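Local coordinates for oxalate biosynthetic component 1 (Burkholderia thailandensis, PDB 5IKY), which produces oxalate in quorum sensing-dependent oxalogenesis, as a bifunctional enzyme that combines serine hydrolase and lyase activities, at residues A[226-231]-A[257-262]; A[276-281]-A[296-301]; A[319-324]-A[382-387]; A[352-357]-A[398-403]. One frame throughout, in Å; residues are numbered along the deposited sequence.

In the fold
All four contacts belong to the TIM barrel part of the chain. From the N terminus, contact 1 comes first. It closes the loop that follows strand 223-226 against helix 257-270. Contact 2 follows in series and ties the end of strand 275-278 to the loop before strand 310-313. The two touch directly, with L226 bonded to N277 and S279. Contacts 3 and 4 come later and cross, their segments alternating along the chain. Contact 3 joins the loop after strand 318-319 to strand 386-388. Contact 4 joins helix 354-360 to the loop before helix 403-415. Q385 bonds to D398 and S399 where these two meet, about 25 to 30 Å, centre to centre, from contacts 1 and 2.

Contact 1 (A[226-231]-A[257-262]); sequences LHTRAT and LDDYDR. With MG (magnesium ion), chain B.
Y260 reaches from the first turn of helix 257-270 to L226 at the end of strand 223-226 and T228 in the loop that follows. From CB the side chain runs outward until the ring comes under the methyl of T228. Y260 CD2 is 4.0 Å from T228 CG2. CE2 and CZ come closer, each 3.6 Å from that methyl. CG2 stands over one face, 3.8 Å from the centroid of the Y260 ring and displaced toward the rim, which makes a CH-pi contact. At the ring edge, near its plane, Y260 CE1 lies 4.2 Å from L226 CB. At the tip, Y260 OH is 3.3 Å from L226 O. T228 OG1 bonds instead to H254 O and V256 N, which probably helps keep CG2 over the ring.

D259 meets the same loop through water. Its OD2 accepts from two waters, each at 2.7 Å. One also donates to R229 O, and the other accepts from R229 N.

H227 CB points away from the helix, and its NE2 binds the magnesium ion at 2.3 Å. E477 supplies another ligand, and H227 ND1 bonds to N253 OD1. A metal-binding histidine just past the end of a strand, with the next helix packed behind its loop, is typical of the catalytic end of a TIM barrel.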
loop_
_atom_site.group_PDB
_atom_site.type_symbol
_atom_site.label_atom_id
_atom_site.label_comp_id
_atom_site.label_asym_id
_atom_site.label_seq_id
_atom_site.Cartn_x
_atom_site.Cartn_y
_atom_site.Cartn_z
ATOM N N LEU A 226 11.204 -12.281 7.669
ATOM C CA LEU A 226 10.681 -13.518 7.106
ATOM C C LEU A 226 11.388 -14.811 7.545
ATOM O O LEU A 226 12.606 -14.842 7.739
ATOM C CB LEU A 226 10.661 -13.418 5.592
ATOM C CG LEU A 226 9.711 -12.378 5.003
ATOM C CD1 LEU A 226 9.826 -12.376 3.495
ATOM C CD2 LEU A 226 8.270 -12.629 5.437
ATOM N N HIS A 227 10.587 -15.870 7.690
ATOM C CA HIS A 227 11.064 -17.252 7.803
ATOM C C HIS A 227 10.382 -18.123 6.739
ATOM O O HIS A 227 9.377 -17.723 6.141
ATOM C CB HIS A 227 10.754 -17.856 9.177
ATOM C CG HIS A 227 11.533 -17.272 10.312
ATOM N ND1 HIS A 227 12.388 -18.026 11.087
ATOM C CD2 HIS A 227 11.555 -16.023 10.835
ATOM C CE1 HIS A 227 12.918 -17.262 12.027
ATOM N NE2 HIS A 227 12.429 -16.042 11.894
ATOM N N THR A 228 10.910 -19.324 6.523
ATOM C CA THR A 228 10.227 -20.321 5.703
ATOM C C THR A 228 10.181 -21.664 6.433
ATOM O O THR A 228 10.930 -21.889 7.383
ATOM C CB THR A 228 10.900 -20.503 4.327
ATOM O OG1 THR A 228 12.308 -20.711 4.499
ATOM C CG2 THR A 228 10.676 -19.276 3.457
ATOM N N ARG A 229 9.295 -22.552 5.992
ATOM C CA ARG A 229 9.105 -23.835 6.663
ATOM C C ARG A 229 9.249 -25.006 5.700
ATOM O O ARG A 229 8.694 -24.988 4.601
ATOM C CB ARG A 229 7.729 -23.895 7.331
ATOM C CG ARG A 229 7.428 -22.751 8.289
ATOM C CD ARG A 229 8.325 -22.781 9.510
ATOM N NE ARG A 229 7.887 -21.818 10.515
ATOM C CZ ARG A 229 7.000 -22.089 11.467
ATOM N NH1 ARG A 229 6.458 -23.296 11.542
ATOM N NH2 ARG A 229 6.652 -21.155 12.342
ATOM N N ALA A 230 9.986 -26.027 6.125
ATOM C CA ALA A 230 10.178 -27.226 5.318
ATOM C C ALA A 230 8.899 -28.050 5.242
ATOM O O ALA A 230 8.050 -27.973 6.128
ATOM C CB ALA A 230 11.313 -28.065 5.879
ATOM N N THR A 231 8.772 -28.840 4.181
ATOM C CA THR A 231 7.613 -29.707 3.994
ATOM C C THR A 231 8.034 -31.138 3.667
ATOM O O THR A 231 7.253 -31.910 3.113
ATOM C CB THR A 231 6.697 -29.191 2.868
ATOM O OG1 THR A 231 7.442 -29.115 1.646
ATOM C CG2 THR A 231 6.141 -27.817 3.208
ATOM N N LEU A 257 14.840 -22.380 -0.441
ATOM C CA LEU A 257 15.271 -21.490 -1.511
ATOM C C LEU A 257 14.191 -21.289 -2.572
ATOM O O LEU A 257 14.051 -20.195 -3.119
ATOM C CB LEU A 257 16.557 -22.018 -2.150
ATOM C CG LEU A 257 17.720 -22.148 -1.162
ATOM C CD1 LEU A 257 18.990 -22.616 -1.848
ATOM C CD2 LEU A 257 17.949 -20.831 -0.439
ATOM N N ASP A 258 13.427 -22.338 -2.857
ATOM C CA ASP A 258 12.354 -22.245 -3.843
ATOM C C ASP A 258 11.240 -21.311 -3.378
ATOM O O ASP A 258 10.636 -20.610 -4.188
ATOM C CB ASP A 258 11.783 -23.629 -4.156
ATOM C CG ASP A 258 12.745 -24.491 -4.951
ATOM O OD1 ASP A 258 13.631 -23.926 -5.629
ATOM O OD2 ASP A 258 12.614 -25.732 -4.903
ATOM N N ASP A 259 10.966 -21.302 -2.076
ATOM C CA ASP A 259 9.976 -20.382 -1.523
ATOM C C ASP A 259 10.427 -18.932 -1.676
ATOM O O ASP A 259 9.647 -18.078 -2.096
ATOM C CB ASP A 259 9.700 -20.695 -0.053
ATOM C CG ASP A 259 8.762 -21.874 0.126
ATOM O OD1 ASP A 259 8.113 -22.278 -0.865
ATOM O OD2 ASP A 259 8.667 -22.393 1.259
ATOM N N TYR A 260 11.687 -18.657 -1.350
ATOM C CA TYR A 260 12.210 -17.300 -1.463
ATOM C C TYR A 260 12.342 -16.868 -2.920
ATOM O O TYR A 260 12.237 -15.681 -3.230
ATOM C CB TYR A 260 13.559 -17.175 -0.748
ATOM C CG TYR A 260 13.432 -16.995 0.748
ATOM C CD1 TYR A 260 12.731 -15.917 1.276
ATOM C CD2 TYR A 260 14.015 -17.895 1.632
ATOM C CE1 TYR A 260 12.607 -15.741 2.641
ATOM C CE2 TYR A 260 13.899 -17.724 3.004
ATOM C CZ TYR A 260 13.192 -16.646 3.501
ATOM O OH TYR A 260 13.070 -16.469 4.859
ATOM N N ASP A 261 12.561 -17.831 -3.811
ATOM C CA ASP A 261 12.611 -17.546 -5.243
ATOM C C ASP A 261 11.253 -17.062 -5.740
ATOM O O ASP A 261 11.163 -16.412 -6.782
ATOM C CB ASP A 261 13.047 -18.780 -6.039
ATOM C CG ASP A 261 14.534 -19.055 -5.928
ATOM O OD1 ASP A 261 15.282 -18.144 -5.514
ATOM O OD2 ASP A 261 14.956 -20.181 -6.268
ATOM N N ARG A 262 10.204 -17.388 -4.992
ATOM C CA ARG A 262 8.850 -16.947 -5.320
ATOM C C ARG A 262 8.454 -15.725 -4.493
ATOM O O ARG A 262 7.950 -14.739 -5.031
ATOM C CB ARG A 262 7.847 -18.083 -5.098
HETATM MG MG MG B . 13.139 -14.734 13.620
HETATM O O HOH W 1 8.134 -24.966 2.051
HETATM O O HOH W 2 7.665 -21.580 3.595
HETATM O O HOH W 3 15.664 -15.127 13.266
#

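Contact 2 (A[276-281]-A[296-301]); sequences LNLSTS and AHLKRY
H297 NE2 donates to S279 O at 2.8 Å, with an N-H...O angle of 150°. The nitrogen approaches from above the carbonyl plane, 36° out of it. This bond ties the imidazole to the backbone just past the end of strand 275-278. H297 CG sits between its own backbone N and carbonyl carbon (chi1 57°), which turns the ring toward the strand.

Apolar groups steady the ring. L278 runs past it in the opposite direction, and L278 CD1 comes within 3.7 Å of H297 CD2. From the same segment as the histidine, L298 CD2 lies over the ring centre, 4.1 Å above the plane. L298 is the centre of an inverse gamma turn. Its CD2 also meets L278 CD1 at 4.1 Å, so the two leucines close one side of the histidine. T280 CG2 fills the corner, 4.1 Å from both H297 CE1 and L298 CD1. It crosses both side chains at about a right angle. The hydroxyl of T280 is held by S312 O.

The S279 side chain lies about 4 Å from the magnesium ion, so the contact borders the metal site. H297 meets the Y260 ring of helix 257-270, L278 packs on L226 of strand 223-226, and L298 packs on A311 of strand 310-313. The contact thus lies between neighbouring strands of the barrel wall and the helix outside them.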
loop_
_atom_site.group_PDB
_atom_site.type_symbol
_atom_site.label_atom_id
_atom_site.label_comp_id
_atom_site.label_asym_id
_atom_site.label_seq_id
_atom_site.Cartn_x
_atom_site.Cartn_y
_atom_site.Cartn_z
ATOM N N LEU A 276 12.912 -5.582 3.547
ATOM C CA LEU A 276 12.797 -7.026 3.684
ATOM C C LEU A 276 13.927 -7.575 4.539
ATOM O O LEU A 276 15.107 -7.311 4.290
ATOM C CB LEU A 276 12.787 -7.691 2.307
ATOM C CG LEU A 276 11.704 -7.136 1.376
ATOM C CD1 LEU A 276 11.758 -7.779 -0.005
ATOM C CD2 LEU A 276 10.326 -7.307 1.999
ATOM N N ASN A 277 13.547 -8.339 5.555
ATOM C CA ASN A 277 14.486 -8.875 6.529
ATOM C C ASN A 277 14.364 -10.394 6.586
ATOM O O ASN A 277 13.347 -10.926 7.032
ATOM C CB ASN A 277 14.226 -8.234 7.898
ATOM C CG ASN A 277 15.166 -8.730 8.979
ATOM O OD1 ASN A 277 16.031 -9.573 8.739
ATOM N ND2 ASN A 277 15.011 -8.187 10.182
ATOM N N LEU A 278 15.398 -11.091 6.121
ATOM C CA LEU A 278 15.363 -12.550 6.070
ATOM C C LEU A 278 16.100 -13.173 7.247
ATOM O O LEU A 278 17.184 -12.730 7.629
ATOM C CB LEU A 278 15.959 -13.067 4.759
ATOM C CG LEU A 278 15.406 -12.495 3.452
ATOM C CD1 LEU A 278 15.854 -13.352 2.280
ATOM C CD2 LEU A 278 13.888 -12.369 3.489
ATOM N N SER A 279 15.500 -14.208 7.820
ATOM C CA SER A 279 16.108 -14.934 8.922
ATOM C C SER A 279 17.243 -15.825 8.425
ATOM O O SER A 279 17.129 -16.458 7.377
ATOM C CB SER A 279 15.055 -15.776 9.646
ATOM O OG SER A 279 15.589 -16.372 10.809
ATOM N N THR A 280 18.341 -15.859 9.171
ATOM C CA THR A 280 19.438 -16.770 8.865
ATOM C C THR A 280 19.503 -17.839 9.946
ATOM O O THR A 280 20.434 -18.643 9.993
ATOM C CB THR A 280 20.790 -16.038 8.770
ATOM O OG1 THR A 280 21.117 -15.463 10.042
ATOM C CG2 THR A 280 20.728 -14.936 7.722
ATOM N N SER A 281 18.491 -17.833 10.808
ATOM C CA SER A 281 18.424 -18.719 11.963
ATOM C C SER A 281 18.478 -20.196 11.587
ATOM O O SER A 281 17.899 -20.618 10.585
ATOM C CB SER A 281 17.148 -18.434 12.758
ATOM O OG SER A 281 16.940 -19.403 13.764
ATOM N N ALA A 296 22.402 -18.734 1.649
ATOM C CA ALA A 296 22.092 -19.061 0.258
ATOM C C ALA A 296 20.900 -18.266 -0.274
ATOM O O ALA A 296 20.791 -18.028 -1.476
ATOM C CB ALA A 296 21.831 -20.552 0.112
ATOM N N HIS A 297 20.008 -17.855 0.622
ATOM C CA HIS A 297 18.844 -17.065 0.231
ATOM C C HIS A 297 19.163 -15.573 0.156
ATOM O O HIS A 297 18.332 -14.773 -0.273
ATOM C CB HIS A 297 17.673 -17.310 1.190
ATOM C CG HIS A 297 17.984 -17.032 2.630
ATOM N ND1 HIS A 297 19.195 -17.339 3.213
ATOM C CD2 HIS A 297 17.216 -16.507 3.617
ATOM C CE1 HIS A 297 19.168 -16.998 4.489
ATOM N NE2 HIS A 297 17.979 -16.492 4.760
ATOM N N LEU A 298 20.372 -15.204 0.561
ATOM C CA LEU A 298 20.793 -13.812 0.504
ATOM C C LEU A 298 21.469 -13.520 -0.830
ATOM O O LEU A 298 22.692 -13.571 -0.953
ATOM C CB LEU A 298 21.726 -13.490 1.668
ATOM C CG LEU A 298 21.125 -13.849 3.028
ATOM C CD1 LEU A 298 22.137 -13.624 4.127
ATOM C CD2 LEU A 298 19.857 -13.058 3.299
ATOM N N LYS A 299 20.647 -13.230 -1.830
ATOM C CA LYS A 299 21.122 -12.983 -3.183
ATOM C C LYS A 299 20.272 -11.913 -3.850
ATOM O O LYS A 299 19.375 -11.343 -3.232
ATOM C CB LYS A 299 21.086 -14.271 -4.006
ATOM C CG LYS A 299 19.703 -14.890 -4.087
ATOM C CD LYS A 299 19.677 -16.097 -5.003
ATOM C CE LYS A 299 18.254 -16.615 -5.168
ATOM N NZ LYS A 299 18.175 -17.745 -6.129
ATOM N N ARG A 300 20.553 -11.645 -5.119
ATOM C CA ARG A 300 19.769 -10.679 -5.877
ATOM C C ARG A 300 18.555 -11.360 -6.504
ATOM O O ARG A 300 18.680 -12.416 -7.127
ATOM C CB ARG A 300 20.639 -10.012 -6.942
ATOM C CG ARG A 300 21.728 -9.126 -6.355
ATOM C CD ARG A 300 22.759 -8.707 -7.393
ATOM N NE ARG A 300 23.660 -7.686 -6.868
ATOM C CZ ARG A 300 24.755 -7.944 -6.158
ATOM N NH1 ARG A 300 25.089 -9.197 -5.883
ATOM N NH2 ARG A 300 25.515 -6.949 -5.719
ATOM N N TYR A 301 17.381 -10.757 -6.321
ATOM C CA TYR A 301 16.127 -11.329 -6.814
ATOM C C TYR A 301 15.472 -10.476 -7.894
ATOM O O TYR A 301 15.609 -9.252 -7.905
ATOM C CB TYR A 301 15.132 -11.519 -5.664
ATOM C CG TYR A 301 15.520 -12.577 -4.653
ATOM C CD1 TYR A 301 15.160 -13.906 -4.836
ATOM C CD2 TYR A 301 16.228 -12.240 -3.504
ATOM C CE1 TYR A 301 15.503 -14.873 -3.911
ATOM C CE2 TYR A 301 16.575 -13.199 -2.571
ATOM C CZ TYR A 301 16.211 -14.514 -2.780
ATOM O OH TYR A 301 16.557 -15.470 -1.851
#

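Contact 3 (A[319-324]-A[382-387]); sequences VFQAGG and AVDQYH
Q321 and Y386 meet flat because of their torsions. Q321 has CG anti to its carbonyl carbon (chi1 -66°) and an extended chain beyond it. CG lies over the centre of the tyrosine ring, and the amide runs on, nearly parallel to the ring, over its CE1 rim. Q385 starts the same way but bends at chi2 (-79°), which folds its amide back toward V319 and F320.

The Q321 amide is stacked on the Y386 ring, the planes 5° apart. Q321 CG lies 3.4 Å from the Y386 ring centroid and almost on the normal, a CH-pi contact. Q321 NE2 donates to Q385 O at 3.0 Å. The acceptor lies in the amide plane, but the donor stands well above the carbonyl plane. This bond fixes the rotation of the amide.

Two backbone bonds run beside the stack. Y386 N donates to V319 O at 2.7 Å, and Q321 N to D384 O at 3.1 Å. On the far side, Q385 NE2 sits over one face of the F320 ring, 3.3 Å from CD1, while V383 CG1 is 3.8 Å from F320 CD1 at the ring edge. Q385 OE1 takes a weak bond from V319 N at 3.1 Å, and a hydrogen bond from N353 ND2. V319 CG1 packs on Y386 CB at 3.7 Å.

R283 makes a cation-pi contact with F320, and R406 forms a salt bridge with D384. The backbones of F320 and Q385 form a single bridge. It joins a type I turn, F320 to G323, to the first strand of the 386-388/395-397 hairpin.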
loop_
_atom_site.group_PDB
_atom_site.type_symbol
_atom_site.label_atom_id
_atom_site.label_comp_id
_atom_site.label_asym_id
_atom_site.label_seq_id
_atom_site.Cartn_x
_atom_site.Cartn_y
_atom_site.Cartn_z
ATOM N N VAL A 319 20.884 -20.350 22.944
ATOM C CA VAL A 319 20.459 -21.545 23.662
ATOM C C VAL A 319 19.186 -21.294 24.467
ATOM O O VAL A 319 19.232 -20.702 25.547
ATOM C CB VAL A 319 21.563 -22.050 24.611
ATOM C CG1 VAL A 319 21.160 -23.374 25.230
ATOM C CG2 VAL A 319 22.885 -22.189 23.866
ATOM N N PHE A 320 18.054 -21.747 23.938
ATOM C CA PHE A 320 16.771 -21.564 24.610
ATOM C C PHE A 320 16.634 -22.511 25.796
ATOM O O PHE A 320 16.953 -23.696 25.693
ATOM C CB PHE A 320 15.611 -21.786 23.636
ATOM C CG PHE A 320 15.623 -20.864 22.449
ATOM C CD1 PHE A 320 15.016 -19.621 22.515
ATOM C CD2 PHE A 320 16.231 -21.247 21.265
ATOM C CE1 PHE A 320 15.022 -18.771 21.424
ATOM C CE2 PHE A 320 16.240 -20.403 20.168
ATOM C CZ PHE A 320 15.635 -19.164 20.247
ATOM N N GLN A 321 16.159 -21.983 26.922
ATOM C CA GLN A 321 15.878 -22.810 28.090
ATOM C C GLN A 321 14.749 -23.791 27.799
ATOM O O GLN A 321 14.727 -24.901 28.328
ATOM C CB GLN A 321 15.516 -21.943 29.297
ATOM C CG GLN A 321 16.657 -21.082 29.807
ATOM C CD GLN A 321 16.458 -20.652 31.249
ATOM O OE1 GLN A 321 15.656 -21.235 31.980
ATOM N NE2 GLN A 321 17.194 -19.629 31.666
ATOM N N ALA A 322 13.814 -23.372 26.951
ATOM C CA ALA A 322 12.693 -24.218 26.558
ATOM C C ALA A 322 13.138 -25.283 25.563
ATOM O O ALA A 322 12.353 -26.141 25.166
ATOM C CB ALA A 322 11.573 -23.375 25.966
ATOM N N GLY A 323 14.403 -25.221 25.161
ATOM C CA GLY A 323 14.963 -26.219 24.274
ATOM C C GLY A 323 15.213 -25.698 22.875
ATOM O O GLY A 323 14.572 -24.745 22.425
ATOM N N GLY A 324 16.148 -26.334 22.179
ATOM C CA GLY A 324 16.497 -25.923 20.836
ATOM C C GLY A 324 17.534 -24.820 20.855
ATOM O O GLY A 324 18.093 -24.490 21.904
ATOM N N ALA A 382 12.400 -11.180 27.397
ATOM C CA ALA A 382 11.462 -12.083 28.066
ATOM C C ALA A 382 11.472 -13.495 27.478
ATOM O O ALA A 382 10.520 -14.251 27.657
ATOM C CB ALA A 382 10.048 -11.503 28.032
ATOM N N VAL A 383 12.550 -13.847 26.788
ATOM C CA VAL A 383 12.740 -15.207 26.290
ATOM C C VAL A 383 13.899 -15.868 27.031
ATOM O O VAL A 383 15.050 -15.462 26.880
ATOM C CB VAL A 383 13.013 -15.225 24.775
ATOM C CG1 VAL A 383 13.405 -16.626 24.318
ATOM C CG2 VAL A 383 11.795 -14.726 24.013
ATOM N N ASP A 384 13.589 -16.885 27.830
ATOM C CA ASP A 384 14.583 -17.510 28.703
ATOM C C ASP A 384 15.738 -18.143 27.930
ATOM O O ASP A 384 15.533 -18.983 27.054
ATOM C CB ASP A 384 13.919 -18.558 29.596
ATOM C CG ASP A 384 12.963 -17.945 30.599
ATOM O OD1 ASP A 384 12.976 -16.705 30.746
ATOM O OD2 ASP A 384 12.205 -18.699 31.245
ATOM N N GLN A 385 16.954 -17.730 28.279
ATOM C CA GLN A 385 18.163 -18.183 27.601
ATOM C C GLN A 385 19.147 -18.852 28.556
ATOM O O GLN A 385 19.195 -18.534 29.745
ATOM C CB GLN A 385 18.850 -17.007 26.901
ATOM C CG GLN A 385 18.171 -16.559 25.618
ATOM C CD GLN A 385 18.506 -17.459 24.444
ATOM O OE1 GLN A 385 19.660 -17.850 24.254
ATOM N NE2 GLN A 385 17.495 -17.797 23.652
ATOM N N TYR A 386 19.933 -19.777 28.018
ATOM C CA TYR A 386 21.010 -20.414 28.765
ATOM C C TYR A 386 22.375 -19.985 28.241
ATOM O O TYR A 386 22.561 -19.807 27.038
ATOM C CB TYR A 386 20.903 -21.941 28.683
ATOM C CG TYR A 386 20.002 -22.581 29.713
ATOM C CD1 TYR A 386 19.874 -22.044 30.988
ATOM C CD2 TYR A 386 19.282 -23.729 29.408
ATOM C CE1 TYR A 386 19.050 -22.638 31.930
ATOM C CE2 TYR A 386 18.458 -24.327 30.339
ATOM C CZ TYR A 386 18.343 -23.777 31.598
ATOM O OH TYR A 386 17.521 -24.371 32.526
ATOM N N HIS A 387 23.327 -19.813 29.148
ATOM C CA HIS A 387 24.730 -19.853 28.771
ATOM C C HIS A 387 25.271 -21.199 29.216
ATOM O O HIS A 387 24.966 -21.659 30.315
ATOM C CB HIS A 387 25.530 -18.718 29.404
ATOM C CG HIS A 387 27.012 -18.875 29.256
ATOM N ND1 HIS A 387 27.788 -19.525 30.193
ATOM C CD2 HIS A 387 27.861 -18.473 28.281
ATOM C CE1 HIS A 387 29.049 -19.514 29.802
ATOM N NE2 HIS A 387 29.121 -18.882 28.645
HETATM O O HOH W 4 16.108 -23.021 34.813
#

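Contact 4 (A[352-357]-A[398-403]); sequences FNHTIV and DSLIDV
D398 OD2 is gripped twice by T355. T355 OG1 donates to it over a short 2.5 Å, and T355 N over 3.2 Å. Both donors come from the syn side, on opposite faces of the carboxylate plane. The D398 side chain swings out with CG roughly anti to its backbone N (chi1 -154°), and this brings OD2 to the threonine.

This is a capped helix start. N353 is the N-cap of helix 354-360, and its OD1 accepts from I356 N at 2.9 Å. D398 serves the same end from another part of the chain. The backbone O of D398 also accepts from H354 N at 3.1 Å, in the carbonyl plane and at 160°. D398 thus accepts from the amides of H354 and T355, while N353 takes that of I356. The negative carboxylate would probably be stabilised by the positive end of the helix. N353 ND2 bonds to P317 O.

Outward, the H354 side chain lies along the 398-403 loop. A water bridges H354 NE2 and L400 O, lies in the plane of the imidazole, and donates to L400 O over 2.7 Å. S399 CB points away from the helix, and its OG bonds to Q385 N.

L400 does the apolar packing. It rests on V351 of the preceding barrel strand and on L432 of helix 418-442. Across the contact, L400 CG lies 3.9 Å from F352 O. The L400 CD2 methyl reaches over one face of the H354 ring and is 4.2 Å from V357 CG2.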
loop_
_atom_site.group_PDB
_atom_site.type_symbol
_atom_site.label_atom_id
_atom_site.label_comp_id
_atom_site.label_asym_id
_atom_site.label_seq_id
_atom_site.Cartn_x
_atom_site.Cartn_y
_atom_site.Cartn_z
ATOM N N PHE A 352 19.837 -12.077 21.807
ATOM C CA PHE A 352 19.149 -13.092 22.594
ATOM C C PHE A 352 19.590 -13.098 24.053
ATOM O O PHE A 352 18.772 -13.301 24.952
ATOM C CB PHE A 352 19.373 -14.478 21.987
ATOM C CG PHE A 352 18.558 -14.742 20.755
ATOM C CD1 PHE A 352 17.232 -15.129 20.858
ATOM C CD2 PHE A 352 19.117 -14.614 19.495
ATOM C CE1 PHE A 352 16.478 -15.375 19.731
ATOM C CE2 PHE A 352 18.366 -14.865 18.362
ATOM C CZ PHE A 352 17.045 -15.245 18.480
ATOM N N ASN A 353 20.881 -12.882 24.286
ATOM C CA ASN A 353 21.441 -13.006 25.629
ATOM C C ASN A 353 22.555 -12.000 25.910
ATOM O O ASN A 353 22.984 -11.267 25.018
ATOM C CB ASN A 353 21.966 -14.428 25.843
ATOM C CG ASN A 353 22.809 -14.918 24.683
ATOM O OD1 ASN A 353 23.896 -14.396 24.429
ATOM N ND2 ASN A 353 22.323 -15.940 23.985
ATOM N N HIS A 354 23.025 -11.978 27.154
ATOM C CA HIS A 354 24.074 -11.049 27.567
ATOM C C HIS A 354 25.410 -11.343 26.892
ATOM O O HIS A 354 26.232 -10.443 26.716
ATOM C CB HIS A 354 24.243 -11.072 29.087
ATOM C CG HIS A 354 23.156 -10.353 29.823
ATOM N ND1 HIS A 354 23.015 -8.983 29.788
ATOM C CD2 HIS A 354 22.154 -10.814 30.609
ATOM C CE1 HIS A 354 21.975 -8.629 30.523
ATOM N NE2 HIS A 354 21.435 -9.722 31.032
ATOM N N THR A 355 25.625 -12.597 26.511
ATOM C CA THR A 355 26.850 -12.968 25.812
ATOM C C THR A 355 26.887 -12.330 24.422
ATOM O O THR A 355 27.950 -11.933 23.943
ATOM C CB THR A 355 26.990 -14.498 25.694
ATOM O OG1 THR A 355 26.860 -15.090 26.992
ATOM C CG2 THR A 355 28.345 -14.870 25.107
ATOM N N ILE A 356 25.721 -12.224 23.786
ATOM C CA ILE A 356 25.606 -11.537 22.502
ATOM C C ILE A 356 25.991 -10.068 22.644
ATOM O O ILE A 356 26.772 -9.541 21.850
ATOM C CB ILE A 356 24.178 -11.626 21.925
ATOM C CG1 ILE A 356 23.814 -13.073 21.592
ATOM C CG2 ILE A 356 24.046 -10.744 20.685
ATOM C CD1 ILE A 356 24.582 -13.639 20.431
ATOM N N VAL A 357 25.433 -9.415 23.661
ATOM C CA VAL A 357 25.744 -8.020 23.960
ATOM C C VAL A 357 27.243 -7.822 24.137
ATOM O O VAL A 357 27.856 -6.952 23.517
ATOM C CB VAL A 357 25.035 -7.545 25.244
ATOM C CG1 VAL A 357 25.346 -6.080 25.513
ATOM C CG2 VAL A 357 23.537 -7.777 25.150
ATOM N N ASP A 398 21.274 -16.584 31.132
ATOM C CA ASP A 398 21.934 -15.527 30.377
ATOM C C ASP A 398 20.909 -14.589 29.747
ATOM O O ASP A 398 21.240 -13.791 28.871
ATOM C CB ASP A 398 22.836 -16.124 29.291
ATOM C CG ASP A 398 23.981 -15.201 28.909
ATOM O OD1 ASP A 398 24.411 -14.400 29.767
ATOM O OD2 ASP A 398 24.450 -15.277 27.753
ATOM N N SER A 399 19.665 -14.694 30.202
ATOM C CA SER A 399 18.559 -13.939 29.618
ATOM C C SER A 399 18.701 -12.441 29.861
ATOM O O SER A 399 19.245 -12.021 30.884
ATOM C CB SER A 399 17.224 -14.432 30.184
ATOM O OG SER A 399 17.127 -15.845 30.120
ATOM N N LEU A 400 18.215 -11.640 28.915
ATOM C CA LEU A 400 18.218 -10.188 29.059
ATOM C C LEU A 400 17.403 -9.788 30.279
ATOM O O LEU A 400 17.822 -8.950 31.076
ATOM C CB LEU A 400 17.664 -9.514 27.803
ATOM C CG LEU A 400 18.470 -9.712 26.518
ATOM C CD1 LEU A 400 17.823 -8.962 25.365
ATOM C CD2 LEU A 400 19.913 -9.263 26.714
ATOM N N ILE A 401 16.231 -10.398 30.412
ATOM C CA ILE A 401 15.446 -10.304 31.633
ATOM C C ILE A 401 15.588 -11.626 32.372
ATOM O O ILE A 401 15.182 -12.666 31.855
ATOM C CB ILE A 401 13.960 -10.015 31.346
ATOM C CG1 ILE A 401 13.814 -8.733 30.528
ATOM C CG2 ILE A 401 13.171 -9.914 32.644
ATOM C CD1 ILE A 401 12.379 -8.344 30.256
ATOM N N ASP A 402 16.177 -11.598 33.565
ATOM C CA ASP A 402 16.434 -12.838 34.291
ATOM C C ASP A 402 15.127 -13.572 34.563
ATOM O O ASP A 402 14.079 -12.950 34.738
ATOM C CB ASP A 402 17.194 -12.580 35.602
ATOM C CG ASP A 402 16.399 -11.756 36.596
ATOM O OD1 ASP A 402 15.485 -12.309 37.242
ATOM O OD2 ASP A 402 16.705 -10.557 36.754
ATOM N N VAL A 403 15.203 -14.898 34.569
ATOM C CA VAL A 403 14.032 -15.756 34.731
ATOM C C VAL A 403 13.190 -15.446 35.983
ATOM O O VAL A 403 11.962 -15.415 35.891
ATOM C CB VAL A 403 14.451 -17.248 34.746
ATOM C CG1 VAL A 403 13.259 -18.142 35.030
ATOM C CG2 VAL A 403 15.104 -17.622 33.421
HETATM O O HOH W 5 19.333 -8.744 33.296
#